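Local coordinates for ThiJ/PfpI family protein (Pseudomonas syringae pv. tomato, PDB 3EWN), which is of unknown function but belongs to the DJ-1/PfpI (ThiJ/PfpI) family, whose members share a Rossmann-like, glutaminase-type α/β fold, at residues T86-P91 and A108-R113; K118-V123 and R167-G172. One frame throughout, in Å; residues are numbered along the deposited sequence.

Contact 1. Residues T86-P91 and A108-R113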
loop_
_atom_site.group_PDB
_atom_site.type_symbol
_atom_site.label_atom_id
_atom_site.label_comp_id
_atom_site.label_asym_id
_atom_site.label_seq_id
_atom_site.Cartn_x
_atom_site.Cartn_y
_atom_site.Cartn_z
ATOM N N THR A 86 14.452 9.643 -13.813
ATOM C CA THR A 86 15.144 9.892 -12.558
ATOM C C THR A 86 15.134 8.547 -11.843
ATOM O O THR A 86 16.131 8.129 -11.249
ATOM C CB THR A 86 14.387 10.909 -11.687
ATOM O OG1 THR A 86 14.175 12.109 -12.439
ATOM C CG2 THR A 86 15.182 11.229 -10.429
ATOM N N VAL A 87 13.995 7.863 -11.924
ATOM C CA VAL A 87 13.838 6.561 -11.287
ATOM C C VAL A 87 13.093 5.537 -12.137
ATOM O O VAL A 87 12.059 5.840 -12.726
ATOM C CB VAL A 87 13.070 6.676 -9.952
ATOM C CG1 VAL A 87 12.926 5.293 -9.319
ATOM C CG2 VAL A 87 13.789 7.623 -9.008
ATOM N N LEU A 88 13.640 4.327 -12.201
ATOM C CA LEU A 88 13.004 3.221 -12.914
ATOM C C LEU A 88 12.675 2.275 -11.769
ATOM O O LEU A 88 13.535 1.998 -10.938
ATOM C CB LEU A 88 13.975 2.549 -13.888
ATOM C CG LEU A 88 13.436 1.306 -14.618
ATOM C CD1 LEU A 88 12.182 1.654 -15.429
ATOM C CD2 LEU A 88 14.515 0.750 -15.526
ATOM N N PHE A 89 11.441 1.783 -11.715
ATOM C CA PHE A 89 11.026 0.915 -10.614
ATOM C C PHE A 89 10.215 -0.293 -11.056
ATOM O O PHE A 89 9.388 -0.192 -11.956
ATOM C CB PHE A 89 10.187 1.735 -9.624
ATOM C CG PHE A 89 9.468 0.905 -8.594
ATOM C CD1 PHE A 89 10.067 0.613 -7.372
ATOM C CD2 PHE A 89 8.191 0.415 -8.848
ATOM C CE1 PHE A 89 9.401 -0.154 -6.416
ATOM C CE2 PHE A 89 7.517 -0.354 -7.900
ATOM C CZ PHE A 89 8.123 -0.639 -6.681
ATOM N N ALA A 90 10.443 -1.430 -10.397
ATOM C CA ALA A 90 9.692 -2.645 -10.703
ATOM C C ALA A 90 9.174 -3.304 -9.432
ATOM O O ALA A 90 9.934 -3.534 -8.489
ATOM C CB ALA A 90 10.560 -3.634 -11.468
ATOM N N PRO A 91 7.861 -3.594 -9.383
ATOM C CA PRO A 91 7.245 -4.239 -8.220
ATOM C C PRO A 91 7.348 -5.752 -8.372
ATOM O O PRO A 91 7.734 -6.251 -9.437
ATOM C CB PRO A 91 5.801 -3.757 -8.287
ATOM C CG PRO A 91 5.545 -3.748 -9.770
ATOM C CD PRO A 91 6.827 -3.108 -10.315
ATOM N N ALA A 108 13.406 -5.744 -22.714
ATOM C CA ALA A 108 14.028 -4.768 -23.601
ATOM C C ALA A 108 13.797 -3.359 -23.070
ATOM O O ALA A 108 14.706 -2.528 -23.083
ATOM C CB ALA A 108 13.454 -4.900 -25.013
ATOM N N PHE A 109 12.575 -3.102 -22.607
ATOM C CA PHE A 109 12.209 -1.798 -22.060
ATOM C C PHE A 109 13.017 -1.504 -20.802
ATOM O O PHE A 109 13.582 -0.423 -20.653
ATOM C CB PHE A 109 10.717 -1.758 -21.708
ATOM C CG PHE A 109 10.333 -0.601 -20.820
ATOM C CD1 PHE A 109 10.230 0.687 -21.333
ATOM C CD2 PHE A 109 10.108 -0.799 -19.456
ATOM C CE1 PHE A 109 9.908 1.763 -20.505
ATOM C CE2 PHE A 109 9.788 0.269 -18.620
ATOM C CZ PHE A 109 9.689 1.554 -19.147
HETATM N N MSE A 110 13.057 -2.474 -19.895
HETATM C CA MSE A 110 13.790 -2.308 -18.652
HETATM C C MSE A 110 15.279 -2.108 -18.906
HETATM O O MSE A 110 15.912 -1.268 -18.269
HETATM C CB MSE A 110 13.562 -3.517 -17.734
HETATM C CG MSE A 110 12.130 -3.639 -17.195
HETATM SE SE MSE A 110 11.506 -2.125 -16.154
HETATM C CE MSE A 110 12.568 -2.414 -14.593
ATOM N N ALA A 111 15.833 -2.872 -19.840
ATOM C CA ALA A 111 17.249 -2.757 -20.164
ATOM C C ALA A 111 17.576 -1.389 -20.753
ATOM O O ALA A 111 18.574 -0.769 -20.390
ATOM C CB ALA A 111 17.657 -3.856 -21.144
ATOM N N ASP A 112 16.737 -0.924 -21.671
ATOM C CA ASP A 112 16.956 0.373 -22.302
ATOM C C ASP A 112 16.865 1.520 -21.300
ATOM O O ASP A 112 17.806 2.297 -21.139
ATOM C CB ASP A 112 15.940 0.609 -23.416
ATOM C CG ASP A 112 16.088 1.975 -24.047
ATOM O OD1 ASP A 112 17.092 2.196 -24.756
ATOM O OD2 ASP A 112 15.212 2.834 -23.821
ATOM N N ARG A 113 15.728 1.627 -20.626
ATOM C CA ARG A 113 15.539 2.691 -19.651
ATOM C C ARG A 113 16.560 2.603 -18.524
ATOM O O ARG A 113 17.023 3.623 -18.019
ATOM C CB ARG A 113 14.121 2.637 -19.083
ATOM C CG ARG A 113 13.045 2.848 -20.139
ATOM C CD ARG A 113 13.272 4.155 -20.902
ATOM N NE ARG A 113 12.125 4.514 -21.735
ATOM C CZ ARG A 113 11.749 3.856 -22.826
ATOM N NH1 ARG A 113 12.431 2.795 -23.238
ATOM N NH2 ARG A 113 10.678 4.250 -23.499
#
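Leu88 and Ala90 on strand 87-90 face Met110 and Arg113 of helix 104-114, with the strand and helix segments 9.9 Å apart at their closest and nearly antiparallel at 151°. The helix lies in the crossover of a beta-alpha-beta unit, between strand 87-90 and its parallel neighbour, strand 119-123, and covers one face of the central sheet. The contact is made by van der Waals packing, with no hydrogen bond from strand to helix. Leu88 is the main contributor from the strand, and Met110, present as selenomethionine, from the helix. The Met110 chain is bent at both chi2 (-59°) and chi3 (-72°), which curls the terminal methyl down onto the strand. There CE sits 3.8 Å from Leu88 CG and 3.9 Å from Ala90 CB, bridging two residues that project from the same side of the strand. SE follows behind, 3.9 Å from Leu88 CD1. The two branches of Leu88 divide the helix between them: CD1 also reaches Phe109 CE2 obliquely, whereas CD2 packs against Met110 O and, at 4.0 Å, against Arg113 CB. Beyond CB the arginine leads away from strand 87-90. Its NE and NH2 bind the carbonyls of Pro82 and Cys81, and NH1 forms a salt bridge with Asp112 OD2 at 2.8 Å. Within the helix, Phe109, which also stacks with Phe78, turns a ring edge to one face of the Arg113 guanidinium, CE1 lying 3.6 Å above its centre.

Contact 2. Residues K118-V123 and R167-G172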
loop_
_atom_site.group_PDB
_atom_site.type_symbol
_atom_site.label_atom_id
_atom_site.label_comp_id
_atom_site.label_asym_id
_atom_site.label_seq_id
_atom_site.Cartn_x
_atom_site.Cartn_y
_atom_site.Cartn_z
ATOM N N LYS A 118 18.691 7.472 -13.533
ATOM C CA LYS A 118 19.564 7.926 -12.452
ATOM C C LYS A 118 19.557 6.884 -11.334
ATOM O O LYS A 118 20.588 6.600 -10.719
ATOM C CB LYS A 118 19.084 9.280 -11.920
ATOM C CG LYS A 118 20.062 9.946 -10.964
ATOM C CD LYS A 118 19.585 11.331 -10.536
ATOM C CE LYS A 118 20.578 11.979 -9.575
ATOM N NZ LYS A 118 20.141 13.328 -9.111
ATOM N N TYR A 119 18.384 6.314 -11.081
ATOM C CA TYR A 119 18.229 5.288 -10.057
ATOM C C TYR A 119 17.477 4.102 -10.640
ATOM O O TYR A 119 16.488 4.277 -11.348
ATOM C CB TYR A 119 17.444 5.827 -8.864
ATOM C CG TYR A 119 18.118 6.960 -8.125
ATOM C CD1 TYR A 119 19.127 6.713 -7.191
ATOM C CD2 TYR A 119 17.745 8.282 -8.357
ATOM C CE1 TYR A 119 19.743 7.759 -6.507
ATOM C CE2 TYR A 119 18.352 9.334 -7.677
ATOM C CZ TYR A 119 19.348 9.064 -6.756
ATOM O OH TYR A 119 19.948 10.102 -6.083
ATOM N N ILE A 120 17.965 2.901 -10.341
ATOM C CA ILE A 120 17.352 1.655 -10.790
ATOM C C ILE A 120 16.873 1.009 -9.498
ATOM O O ILE A 120 17.674 0.682 -8.620
ATOM C CB ILE A 120 18.387 0.767 -11.504
ATOM C CG1 ILE A 120 18.817 1.452 -12.806
ATOM C CG2 ILE A 120 17.808 -0.619 -11.766
ATOM C CD1 ILE A 120 19.905 0.720 -13.565
ATOM N N THR A 121 15.566 0.825 -9.379
ATOM C CA THR A 121 15.007 0.301 -8.143
ATOM C C THR A 121 13.943 -0.767 -8.317
ATOM O O THR A 121 13.406 -0.966 -9.404
ATOM C CB THR A 121 14.379 1.446 -7.335
ATOM O OG1 THR A 121 13.227 1.933 -8.036
ATOM C CG2 THR A 121 15.372 2.597 -7.170
ATOM N N SER A 122 13.633 -1.440 -7.217
ATOM C CA SER A 122 12.610 -2.476 -7.211
ATOM C C SER A 122 12.286 -2.823 -5.773
ATOM O O SER A 122 13.017 -2.461 -4.848
ATOM C CB SER A 122 13.097 -3.738 -7.937
ATOM O OG SER A 122 14.114 -4.407 -7.201
ATOM N N VAL A 123 11.168 -3.508 -5.592
ATOM C CA VAL A 123 10.742 -3.956 -4.278
ATOM C C VAL A 123 10.302 -5.409 -4.422
ATOM O O VAL A 123 9.768 -5.803 -5.459
ATOM C CB VAL A 123 9.556 -3.099 -3.750
ATOM C CG1 VAL A 123 8.859 -3.802 -2.588
ATOM C CG2 VAL A 123 10.068 -1.743 -3.303
ATOM N N ARG A 167 25.602 1.786 -5.160
ATOM C CA ARG A 167 25.724 2.790 -6.197
ATOM C C ARG A 167 24.319 3.312 -6.509
ATOM O O ARG A 167 23.618 3.765 -5.602
ATOM C CB ARG A 167 26.411 2.188 -7.428
ATOM C CG ARG A 167 27.929 2.051 -7.238
ATOM C CD ARG A 167 28.532 1.027 -8.187
ATOM N NE ARG A 167 28.228 -0.335 -7.760
ATOM C CZ ARG A 167 28.457 -1.416 -8.495
ATOM N NH1 ARG A 167 28.147 -2.616 -8.019
ATOM N NH2 ARG A 167 28.986 -1.295 -9.709
ATOM N N ASN A 168 23.885 3.245 -7.763
ATOM C CA ASN A 168 22.557 3.752 -8.082
ATOM C C ASN A 168 21.479 2.670 -8.143
ATOM O O ASN A 168 20.419 2.874 -8.729
ATOM C CB ASN A 168 22.601 4.551 -9.386
ATOM C CG ASN A 168 22.684 3.670 -10.605
ATOM O OD1 ASN A 168 23.351 2.634 -10.595
ATOM N ND2 ASN A 168 22.014 4.084 -11.674
ATOM N N ARG A 169 21.760 1.521 -7.536
ATOM C CA ARG A 169 20.802 0.420 -7.473
ATOM C C ARG A 169 20.270 0.383 -6.048
ATOM O O ARG A 169 21.037 0.195 -5.105
ATOM C CB ARG A 169 21.478 -0.924 -7.775
ATOM C CG ARG A 169 21.374 -1.402 -9.217
ATOM C CD ARG A 169 22.075 -0.464 -10.191
ATOM N NE ARG A 169 22.250 -1.110 -11.489
ATOM C CZ ARG A 169 22.791 -0.526 -12.553
ATOM N NH1 ARG A 169 23.211 0.730 -12.481
ATOM N NH2 ARG A 169 22.928 -1.203 -13.684
ATOM N N ILE A 170 18.965 0.571 -5.887
ATOM C CA ILE A 170 18.363 0.535 -4.560
ATOM C C ILE A 170 17.189 -0.434 -4.601
ATOM O O ILE A 170 16.242 -0.251 -5.367
ATOM C CB ILE A 170 17.890 1.939 -4.127
ATOM C CG1 ILE A 170 19.076 2.910 -4.188
ATOM C CG2 ILE A 170 17.315 1.878 -2.710
ATOM C CD1 ILE A 170 18.754 4.346 -3.835
ATOM N N THR A 171 17.265 -1.479 -3.784
ATOM C CA THR A 171 16.216 -2.487 -3.756
ATOM C C THR A 171 15.642 -2.711 -2.363
ATOM O O THR A 171 16.348 -2.614 -1.359
ATOM C CB THR A 171 16.737 -3.842 -4.308
ATOM O OG1 THR A 171 17.949 -4.207 -3.631
ATOM C CG2 THR A 171 17.007 -3.745 -5.801
ATOM N N GLY A 172 14.344 -2.995 -2.318
ATOM C CA GLY A 172 13.680 -3.254 -1.055
ATOM C C GLY A 172 13.313 -4.722 -0.983
ATOM O O GLY A 172 13.146 -5.371 -2.014
HETATM O O HOH W 1 13.480 -5.697 -4.847
#
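Two neighbouring parallel strands of the central sheet, 119-123 and 169-172, pair here in the core of the DJ-1/PfpI fold. Backbone bonds alternate along Ile120, Ile170, Ser122 and Gly172. Ile120 N points almost straight at Asn168 O (2.9 Å, 176° at the hydrogen), Ile170 N binds Ile120 O, the link from Ser122 N to Ile170 O is weak, and Gly172 N closes on Ser122 O at 2.9 Å. At the start of the pair the Asn168 side chain adds a clamp. Its ND2 donates to Lys118 O (3.0 Å) from above the carbonyl plane, while OD1 receives Arg169 NH1 at 2.7 Å on an in-plane lone pair. That bond, with the one from Arg169 NE to Leu135 O, fixes the rotation of the guanidinium, and Ile120 CD1 lies over the centre of one of its faces, 3.3 Å above the plane. Ser122 OG, placed by chi1 (70°) between its backbone N and carbonyl carbon, touches Thr171 CG2 and donates to a water at 2.8 Å; the water in turn donates to Gly172 O at 2.9 Å. On the other face, the Tyr119 and Ile170 side chains lie side by side, touching through their CD1 atoms. Helix 126-132 covers the face of Ile120, Ser122 and Thr171, helix 177-189 covers that of Tyr119, Thr121 and Ile170, and the antiparallel strand 163-166 flanks strand 169-172 on its far side.

In the fold
Contacts 1 and 2, centred 10 Å apart, follow one another along the chain and meet in the same sheet: helix 104-114 of contact 1 leads through a short loop into strand 119-123 of contact 2, which returns beside strand 87-90. Probable backbone hydrogen bonds join the two strands, from Tyr119 N to Thr86 O (2.9 Å) and from Thr121 N to Leu88 O (2.8 Å); Leu88 O also takes the Thr121 hydroxyl. Helices 104-114 and 126-132 cover the same side of the sheet. In relatives, the turn after the strand equivalent to 119-123 is the nucleophile elbow bearing a reactive cysteine, so contact 2 probably borders the corresponding site here.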